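Local coordinates for protein 2-hydroxyisobutyryl-CoA synthetase (Aquincola tertiaricarbonis, PDB 6HDY) that belongs to the ANL superfamily of AMP-binding enzymes as an acyl-CoA synthetase, with a large AMP-binding domain and a smaller C-terminal domain, at residues L51-Q56 / T328-T333; V166-V171 / A217-P222; K245-S250 / Y268-Y273. All coordinates share one frame; numbering follows the deposited sequence.

How the contacts relate
Contacts 2 and 3 belong to one parallel sheet, in which strands 217-220 and 246-249 are neighbours; their centres lie about 10 Å apart. They join through the backbone, with Phe218 O 2.8 Å from Phe248 N, and through side chains, with Tyr219 OH 2.6 Å from Ser250 OG, both probable hydrogen bonds. That hydroxyl pair lies beside the site occupied alternatively by 3HL or 8LQ: Ser250 lines it, and the Tyr219 side chain is about 4 Å from each. Contact 1 stands apart, its centre about 30 and 32 Å from those of contacts 2 and 3. Along the chain it closes a loop that encloses both, tying helix 43-64 to the end of an antiparallel strand.

Contact 1 (L51-Q56 / T328-T333); sequences LGRLQQ and THLERT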
# COMPACT_ATOMS: atom_id res chain seq x y z
N LEU A 51 -12.60 32.47 11.02
CA LEU A 51 -13.18 32.66 12.35
C LEU A 51 -14.62 32.16 12.36
O LEU A 51 -15.04 31.51 13.33
CB LEU A 51 -13.10 34.14 12.78
CG LEU A 51 -13.94 34.60 14.00
CD1 LEU A 51 -13.48 33.89 15.29
CD2 LEU A 51 -13.92 36.12 14.14
N GLY A 52 -15.36 32.45 11.28
CA GLY A 52 -16.74 32.01 11.07
C GLY A 52 -16.82 30.50 11.07
O GLY A 52 -17.65 29.91 11.77
N ARG A 53 -15.90 29.86 10.32
CA ARG A 53 -15.81 28.40 10.23
C ARG A 53 -15.41 27.78 11.58
O ARG A 53 -15.93 26.74 11.97
CB ARG A 53 -14.78 27.99 9.15
CG ARG A 53 -14.59 26.45 9.02
CD ARG A 53 -15.88 25.66 8.75
NE ARG A 53 -16.64 26.21 7.63
CZ ARG A 53 -16.35 25.96 6.35
NH1 ARG A 53 -15.36 25.13 6.03
NH2 ARG A 53 -17.07 26.52 5.39
N LEU A 54 -14.46 28.44 12.27
CA LEU A 54 -13.90 28.07 13.57
C LEU A 54 -15.03 27.95 14.58
O LEU A 54 -15.05 27.00 15.36
CB LEU A 54 -12.89 29.15 14.00
CG LEU A 54 -11.42 28.77 14.27
CD1 LEU A 54 -10.99 27.45 13.64
CD2 LEU A 54 -10.47 29.90 13.91
N GLN A 55 -16.01 28.85 14.51
CA GLN A 55 -17.20 28.86 15.36
C GLN A 55 -18.08 27.64 15.06
O GLN A 55 -18.52 26.96 15.99
CB GLN A 55 -17.98 30.18 15.17
CG GLN A 55 -17.22 31.40 15.69
CD GLN A 55 -17.77 32.70 15.16
OE1 GLN A 55 -18.07 32.85 13.97
NE2 GLN A 55 -17.91 33.68 16.04
N GLN A 56 -18.29 27.35 13.75
CA GLN A 56 -19.06 26.21 13.26
C GLN A 56 -18.42 24.90 13.77
O GLN A 56 -19.12 24.08 14.33
CB GLN A 56 -19.12 26.19 11.72
CG GLN A 56 -19.94 27.28 11.06
CD GLN A 56 -20.00 27.11 9.55
OE1 GLN A 56 -19.23 27.74 8.81
NE2 GLN A 56 -20.95 26.28 9.06
N THR A 328 -5.71 23.43 13.32
CA THR A 328 -7.15 23.21 13.43
C THR A 328 -7.76 22.88 12.06
O THR A 328 -7.58 23.65 11.11
CB THR A 328 -7.87 24.39 14.13
OG1 THR A 328 -7.30 24.61 15.43
CG2 THR A 328 -9.38 24.16 14.25
N HIS A 329 -8.49 21.75 11.99
CA HIS A 329 -9.26 21.32 10.82
C HIS A 329 -10.43 22.25 10.58
O HIS A 329 -11.22 22.51 11.51
CB HIS A 329 -9.85 19.88 11.01
CG HIS A 329 -8.85 18.78 10.79
ND1 HIS A 329 -8.56 17.85 11.79
CD2 HIS A 329 -8.12 18.48 9.69
CE1 HIS A 329 -7.66 17.03 11.26
NE2 HIS A 329 -7.36 17.38 10.01
N LEU A 330 -10.61 22.71 9.33
CA LEU A 330 -11.79 23.52 9.00
C LEU A 330 -12.82 22.75 8.14
O LEU A 330 -13.95 23.22 7.95
CB LEU A 330 -11.39 24.85 8.32
CG LEU A 330 -10.40 25.76 9.06
CD1 LEU A 330 -10.11 26.99 8.25
CD2 LEU A 330 -10.92 26.13 10.42
N GLU A 331 -12.44 21.57 7.63
CA GLU A 331 -13.25 20.76 6.72
C GLU A 331 -13.26 19.27 7.07
O GLU A 331 -13.17 18.43 6.16
CB GLU A 331 -12.77 20.99 5.27
CG GLU A 331 -13.00 22.40 4.73
CD GLU A 331 -12.70 22.62 3.26
OE1 GLU A 331 -11.96 21.81 2.66
OE2 GLU A 331 -13.20 23.62 2.71
N ARG A 332 -13.39 18.93 8.37
CA ARG A 332 -13.45 17.53 8.82
C ARG A 332 -14.50 17.28 9.88
O ARG A 332 -14.60 18.04 10.85
CB ARG A 332 -12.06 17.03 9.28
CG ARG A 332 -11.14 16.66 8.12
CD ARG A 332 -9.98 15.78 8.51
NE ARG A 332 -10.38 14.48 9.08
CZ ARG A 332 -9.52 13.56 9.50
NH1 ARG A 332 -8.21 13.78 9.40
NH2 ARG A 332 -9.95 12.41 10.01
N THR A 333 -15.29 16.22 9.69
CA THR A 333 -16.33 15.82 10.64
C THR A 333 -15.90 14.62 11.50
O THR A 333 -16.46 14.42 12.57
CB THR A 333 -17.64 15.53 9.89
OG1 THR A 333 -17.38 14.56 8.86
CG2 THR A 333 -18.29 16.79 9.30
O HOH W 1 -15.54 24.63 3.30
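The Arg53 guanidinium meets Leu330 O at its edge, the oxygen lying 12° out of the guanidinium plane and receiving a hydrogen bond from NH1 at 3.1 Å. Glu331 CG lies 3.8 Å from NH1 at the same edge, and Gln56 OE1 accepts from NE near that plane, while Trp15 engages the group by a cation-pi contact. Bends at chi2 (55°) and chi3 (52°) fold the Arg53 chain, so that CG rests 3.6 Å from Leu330 CB while the charged end reaches the carbonyl. Beside this polar group, Leu54 CD1 lies 3.5 Å from Leu330 CD2, a closeness left doubtful by the unstaggered Leu54 torsions, and touches Thr328 CG2 at 3.7 Å; Phe88 of helix 85-91 packs against both Leu54 and Thr328. Helix 43-64 is thereby joined to the end of strand 322-329 and the loop after it. Arg53 NH1 and Glu331 OE2 are 4.2 Å apart, beyond a salt bridge, yet water 1 links them, accepting from NH1 and donating to OE2 at 2.6 Å. Glu331 OE1 hydrogen-bonds Tyr21 OH and OE2 forms a salt bridge with Arg38, so the carboxylate probably has its main countercharge there, Arg53 adding to it through the water.

Contact 2 (V166-V171 / A217-P222); sequences VCVAAV and AFYGTP
Ala169 and Gly220 mark where direct pairing of two parallel strands gives way to a water bridge: water 2 donates to Ala169 O at 2.8 Å and accepts from Thr221 N at 3.0 Å, while Gly220 CA stays 3.9 Å from Ala169 O. Before that point the pairing is regular. Cys167 brackets Phe218 in the parallel manner, its N bonded to Ala217 O and its O receiving Tyr219 N, both at 2.8 Å, and Ala169 N to Tyr219 O is the last of three direct bonds. The strand axes diverge by 15°.

The two aromatic residues lie on opposite faces of the sheet. Phe218 places its ring beside Ala169, whose CB is 3.6 Å from CE2, with Cys167 SG approaching the ring obliquely. Tyr219 has CG anti to its own N (chi1 171°), which carries the ring along the strand toward its C-terminal end; Val168 CG1 meets CD2 and Ala170 CB meets CE2, each at 3.8 Å. Its hydroxyl is hydrogen-bonded to Ser250 OG, carrying this face of the sheet to the pocket of 8LQ and 3HL.

In the five-stranded parallel sheet of the AMP-binding domain, strand 191-193 flanks strand 165-168 and strand 246-249 flanks strand 217-220. Helix 176-187 packs on Val168 and Tyr219 through Ala181, whereas Tyr224 and Leu228 of helix 222-234, which Thr221 N-caps, pack against Phe218 on the other face.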
# COMPACT_ATOMS: atom_id res chain seq x y z
N VAL A 166 1.82 10.06 -11.69
CA VAL A 166 2.28 10.41 -10.35
C VAL A 166 2.74 9.15 -9.64
O VAL A 166 1.91 8.28 -9.35
CB VAL A 166 1.22 11.17 -9.52
CG1 VAL A 166 1.74 11.51 -8.12
CG2 VAL A 166 0.76 12.43 -10.25
N CYS A 167 4.05 9.04 -9.37
CA CYS A 167 4.55 7.90 -8.64
C CYS A 167 4.45 8.14 -7.15
O CYS A 167 5.14 9.03 -6.64
CB CYS A 167 5.98 7.55 -9.05
SG CYS A 167 6.61 6.05 -8.25
N VAL A 168 3.61 7.36 -6.43
CA VAL A 168 3.49 7.45 -4.96
C VAL A 168 4.36 6.34 -4.39
O VAL A 168 3.98 5.17 -4.40
CB VAL A 168 2.02 7.45 -4.45
CG1 VAL A 168 1.97 7.63 -2.93
CG2 VAL A 168 1.23 8.57 -5.12
N ALA A 169 5.56 6.71 -3.95
CA ALA A 169 6.55 5.76 -3.45
C ALA A 169 6.85 5.91 -1.95
O ALA A 169 7.97 6.19 -1.54
CB ALA A 169 7.82 5.84 -4.29
N ALA A 170 5.81 5.75 -1.13
CA ALA A 170 5.86 5.70 0.33
C ALA A 170 5.01 4.49 0.70
O ALA A 170 4.16 4.08 -0.11
CB ALA A 170 5.31 6.98 0.95
N VAL A 171 5.27 3.86 1.85
CA VAL A 171 4.60 2.65 2.31
C VAL A 171 3.08 2.86 2.44
O VAL A 171 2.63 3.87 2.98
CB VAL A 171 5.27 2.05 3.61
CG1 VAL A 171 5.23 3.03 4.78
CG2 VAL A 171 4.63 0.72 4.01
N ALA A 217 5.64 13.29 -11.88
CA ALA A 217 5.77 13.60 -10.46
C ALA A 217 6.07 12.39 -9.58
O ALA A 217 5.71 11.26 -9.91
CB ALA A 217 4.54 14.35 -9.96
N PHE A 218 6.79 12.64 -8.48
CA PHE A 218 7.20 11.61 -7.52
C PHE A 218 6.86 12.08 -6.13
O PHE A 218 7.17 13.21 -5.79
CB PHE A 218 8.72 11.37 -7.57
CG PHE A 218 9.27 10.37 -6.58
CD1 PHE A 218 9.64 10.77 -5.30
CD2 PHE A 218 9.44 9.04 -6.93
CE1 PHE A 218 10.15 9.85 -4.39
CE2 PHE A 218 9.97 8.12 -6.03
CZ PHE A 218 10.31 8.53 -4.76
N TYR A 219 6.30 11.17 -5.31
CA TYR A 219 6.03 11.43 -3.91
C TYR A 219 6.72 10.41 -3.02
O TYR A 219 6.64 9.20 -3.28
CB TYR A 219 4.51 11.46 -3.59
CG TYR A 219 4.23 11.53 -2.10
CD1 TYR A 219 4.20 12.75 -1.42
CD2 TYR A 219 4.06 10.37 -1.35
CE1 TYR A 219 3.98 12.81 -0.05
CE2 TYR A 219 3.87 10.42 0.03
CZ TYR A 219 3.83 11.64 0.68
OH TYR A 219 3.68 11.66 2.04
N GLY A 220 7.30 10.89 -1.92
CA GLY A 220 7.85 10.07 -0.85
C GLY A 220 8.54 10.93 0.19
O GLY A 220 8.20 12.10 0.32
N THR A 221 9.53 10.36 0.89
CA THR A 221 10.35 11.11 1.86
C THR A 221 11.59 11.66 1.17
O THR A 221 12.07 11.02 0.21
CB THR A 221 10.76 10.28 3.11
OG1 THR A 221 11.62 9.20 2.71
CG2 THR A 221 9.56 9.81 3.96
N PRO A 222 12.15 12.82 1.62
CA PRO A 222 13.40 13.32 1.01
C PRO A 222 14.53 12.30 1.10
O PRO A 222 15.35 12.25 0.18
CB PRO A 222 13.70 14.60 1.79
CG PRO A 222 12.43 14.96 2.50
CD PRO A 222 11.72 13.67 2.75
O HOH W 2 9.16 7.38 0.74

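Contact 3 (K245-S250 / Y268-Y273); sequences KCLFFS and YGAKVY. With 3HL ((3S)-3-hydroxybutanoic acid), chain B; 8LQ ([[(2~{R},3~{S},4~{R},5~{R})-5-(6-aminopurin-9-yl)-3,4-bis(oxidanyl)oxolan-2-yl]methoxy-oxidanyl-phosphoryl] (3~{S})-3-oxidanylbutanoate), chain C.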
# COMPACT_ATOMS: atom_id res chain seq x y z
N LYS A 245 9.36 16.13 -13.55
CA LYS A 245 9.29 17.59 -13.56
C LYS A 245 9.40 18.02 -12.09
O LYS A 245 9.89 19.10 -11.77
CB LYS A 245 7.98 18.11 -14.18
CG LYS A 245 7.73 17.65 -15.64
CD LYS A 245 8.70 18.29 -16.67
CE LYS A 245 8.62 17.65 -18.04
NZ LYS A 245 9.40 16.38 -18.13
N CYS A 246 8.93 17.14 -11.20
CA CYS A 246 8.98 17.42 -9.78
C CYS A 246 8.91 16.18 -8.91
O CYS A 246 8.51 15.10 -9.35
CB CYS A 246 7.93 18.45 -9.37
SG CYS A 246 6.31 17.74 -8.95
N LEU A 247 9.35 16.38 -7.66
CA LEU A 247 9.33 15.43 -6.56
C LEU A 247 8.76 16.26 -5.41
O LEU A 247 9.19 17.39 -5.21
CB LEU A 247 10.74 14.93 -6.22
CG LEU A 247 11.49 14.19 -7.33
CD1 LEU A 247 12.46 15.14 -8.05
CD2 LEU A 247 12.27 13.00 -6.75
N PHE A 248 7.76 15.74 -4.70
CA PHE A 248 7.14 16.45 -3.58
C PHE A 248 7.16 15.56 -2.37
O PHE A 248 6.86 14.38 -2.48
CB PHE A 248 5.77 17.04 -3.92
CG PHE A 248 4.60 16.10 -4.11
CD1 PHE A 248 4.46 15.36 -5.28
CD2 PHE A 248 3.56 16.06 -3.18
CE1 PHE A 248 3.34 14.54 -5.48
CE2 PHE A 248 2.44 15.24 -3.38
CZ PHE A 248 2.35 14.47 -4.51
N PHE A 249 7.63 16.08 -1.26
CA PHE A 249 7.91 15.27 -0.08
C PHE A 249 7.26 15.77 1.19
O PHE A 249 7.09 16.98 1.39
CB PHE A 249 9.46 15.22 0.19
CG PHE A 249 10.39 14.90 -0.97
CD1 PHE A 249 10.33 13.66 -1.62
CD2 PHE A 249 11.37 15.81 -1.37
CE1 PHE A 249 11.21 13.37 -2.66
CE2 PHE A 249 12.25 15.51 -2.42
CZ PHE A 249 12.18 14.29 -3.05
N SER A 250 7.01 14.81 2.08
CA SER A 250 6.52 15.03 3.43
C SER A 250 7.08 13.93 4.33
O SER A 250 7.63 12.94 3.83
CB SER A 250 4.99 15.06 3.46
OG SER A 250 4.48 13.74 3.42
N TYR A 268 18.03 14.40 -9.99
CA TYR A 268 16.87 14.12 -10.84
C TYR A 268 16.62 15.12 -11.96
O TYR A 268 15.85 14.81 -12.87
CB TYR A 268 15.61 13.98 -9.96
CG TYR A 268 15.61 12.76 -9.08
CD1 TYR A 268 15.20 11.52 -9.57
CD2 TYR A 268 15.99 12.84 -7.74
CE1 TYR A 268 15.18 10.39 -8.75
CE2 TYR A 268 15.96 11.72 -6.91
CZ TYR A 268 15.56 10.50 -7.42
OH TYR A 268 15.55 9.39 -6.60
N GLY A 269 17.24 16.29 -11.89
CA GLY A 269 17.05 17.37 -12.86
C GLY A 269 15.62 17.86 -12.84
O GLY A 269 15.02 18.09 -13.89
N ALA A 270 15.03 17.94 -11.64
CA ALA A 270 13.63 18.30 -11.43
C ALA A 270 13.49 19.26 -10.26
O ALA A 270 14.49 19.51 -9.58
CB ALA A 270 12.81 17.03 -11.18
N LYS A 271 12.29 19.81 -10.03
CA LYS A 271 12.02 20.71 -8.90
C LYS A 271 11.59 19.88 -7.69
O LYS A 271 10.97 18.84 -7.86
CB LYS A 271 10.92 21.73 -9.24
CG LYS A 271 11.44 22.89 -10.08
CD LYS A 271 10.38 23.95 -10.31
CE LYS A 271 10.37 25.03 -9.26
NZ LYS A 271 9.88 26.31 -9.82
N VAL A 272 11.92 20.36 -6.48
CA VAL A 272 11.56 19.70 -5.23
C VAL A 272 10.55 20.57 -4.51
O VAL A 272 10.71 21.78 -4.45
CB VAL A 272 12.81 19.35 -4.37
CG1 VAL A 272 12.42 19.09 -2.91
CG2 VAL A 272 13.55 18.15 -4.94
N TYR A 273 9.46 19.97 -3.99
CA TYR A 273 8.47 20.70 -3.21
C TYR A 273 8.35 20.13 -1.84
O TYR A 273 8.41 18.91 -1.68
CB TYR A 273 7.10 20.71 -3.91
CG TYR A 273 7.16 21.42 -5.23
CD1 TYR A 273 7.55 22.76 -5.31
CD2 TYR A 273 6.96 20.74 -6.42
CE1 TYR A 273 7.65 23.42 -6.53
CE2 TYR A 273 7.02 21.39 -7.65
CZ TYR A 273 7.36 22.74 -7.70
OH TYR A 273 7.46 23.38 -8.90
CA 3HL B . 3.28 12.89 7.88
CB 3HL B . 1.87 12.27 8.00
OG1 3HL B . 0.92 12.86 7.12
CG2 3HL B . 1.88 10.80 7.69
C 3HL B . 3.26 13.94 6.80
OA 3HL B . 3.09 13.60 5.64
OB 3HL B . 3.24 15.23 7.23
N9 8LQ C . 7.32 16.22 9.37
C8 8LQ C . 6.36 15.85 8.50
N7 8LQ C . 6.49 16.57 7.39
C5 8LQ C . 7.52 17.41 7.57
C6 8LQ C . 8.13 18.31 6.77
N6 8LQ C . 7.63 18.52 5.56
N1 8LQ C . 9.19 19.03 7.19
C2 8LQ C . 9.73 18.82 8.46
N3 8LQ C . 9.13 17.84 9.24
C4 8LQ C . 8.03 17.18 8.80
CAA 8LQ C . 1.52 12.05 6.95
CAZ 8LQ C . 2.58 13.09 6.49
OAE 8LQ C . 3.62 12.43 5.77
CAL 8LQ C . 3.20 13.84 7.68
CAS 8LQ C . 3.81 12.86 8.69
OAC 8LQ C . 4.90 12.34 8.47
OAQ 8LQ C . 3.01 12.57 9.78
PBC 8LQ C . 3.55 11.81 11.08
OAH 8LQ C . 3.96 10.37 10.56
OAD 8LQ C . 2.58 11.77 12.18
O5' 8LQ C . 4.82 12.65 11.52
C5' 8LQ C . 4.63 14.05 11.71
C4' 8LQ C . 5.94 14.69 12.08
O4' 8LQ C . 6.91 14.47 11.02
C3' 8LQ C . 5.72 16.14 12.11
O3' 8LQ C . 5.22 16.55 13.41
C2' 8LQ C . 7.13 16.66 11.84
O2' 8LQ C . 8.01 16.51 13.02
C1' 8LQ C . 7.58 15.70 10.75
O HOH W 3 7.75 21.45 -11.13
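Leu247 packs on Tyr268 at the apolar centre of this contact, which joins the two strands of a beta-alpha-beta unit made of strand 246-249, helix 258-268 and strand 271-274. Leu247 CD2 stands 3.8 Å above the plane of the Tyr268 ring, over its centre and 12° off the normal, a CH-pi contact. The other branch, CD1, turns to Ala270 CB at 3.7 Å. Farther along the same face, Val272 CG1 touches Phe249 CE2 at 3.6 Å, and Ile264 of the connecting helix packs on both residues.

The opposite face carries Cys246, Phe248 and Tyr273. Cys246 CB meets Tyr273 CE2 at 3.5 Å, and with chi1 at 88° its SG lies in the plane of the tyrosine ring, at the edge, as a sulfur-aromatic contact. Phe248 and Tyr273 touch through their CB atoms, but the phenylalanine ring leads off toward Tyr219.

Between the faces, four backbone hydrogen bonds hold the parallel strands: Lys271 N to Lys245 O, Leu247 N to Lys271 O, Tyr273 N to Leu247 O, and Phe249 N to Tyr273 O. Water 3 connects Lys245 O with Tyr273 OH at one end, and Lys271 NZ bonds to Glu291 O.

At the other end, just past the strand, the chain enters the ligand pocket. 3HL and 8LQ are modelled in overlapping positions there, so the two cannot be present together. Besides its bond to Tyr219 OH, Ser250 OG lies 2.6 Å from OA when 3HL occupies the site and 2.8 Å from OAE when 8LQ does.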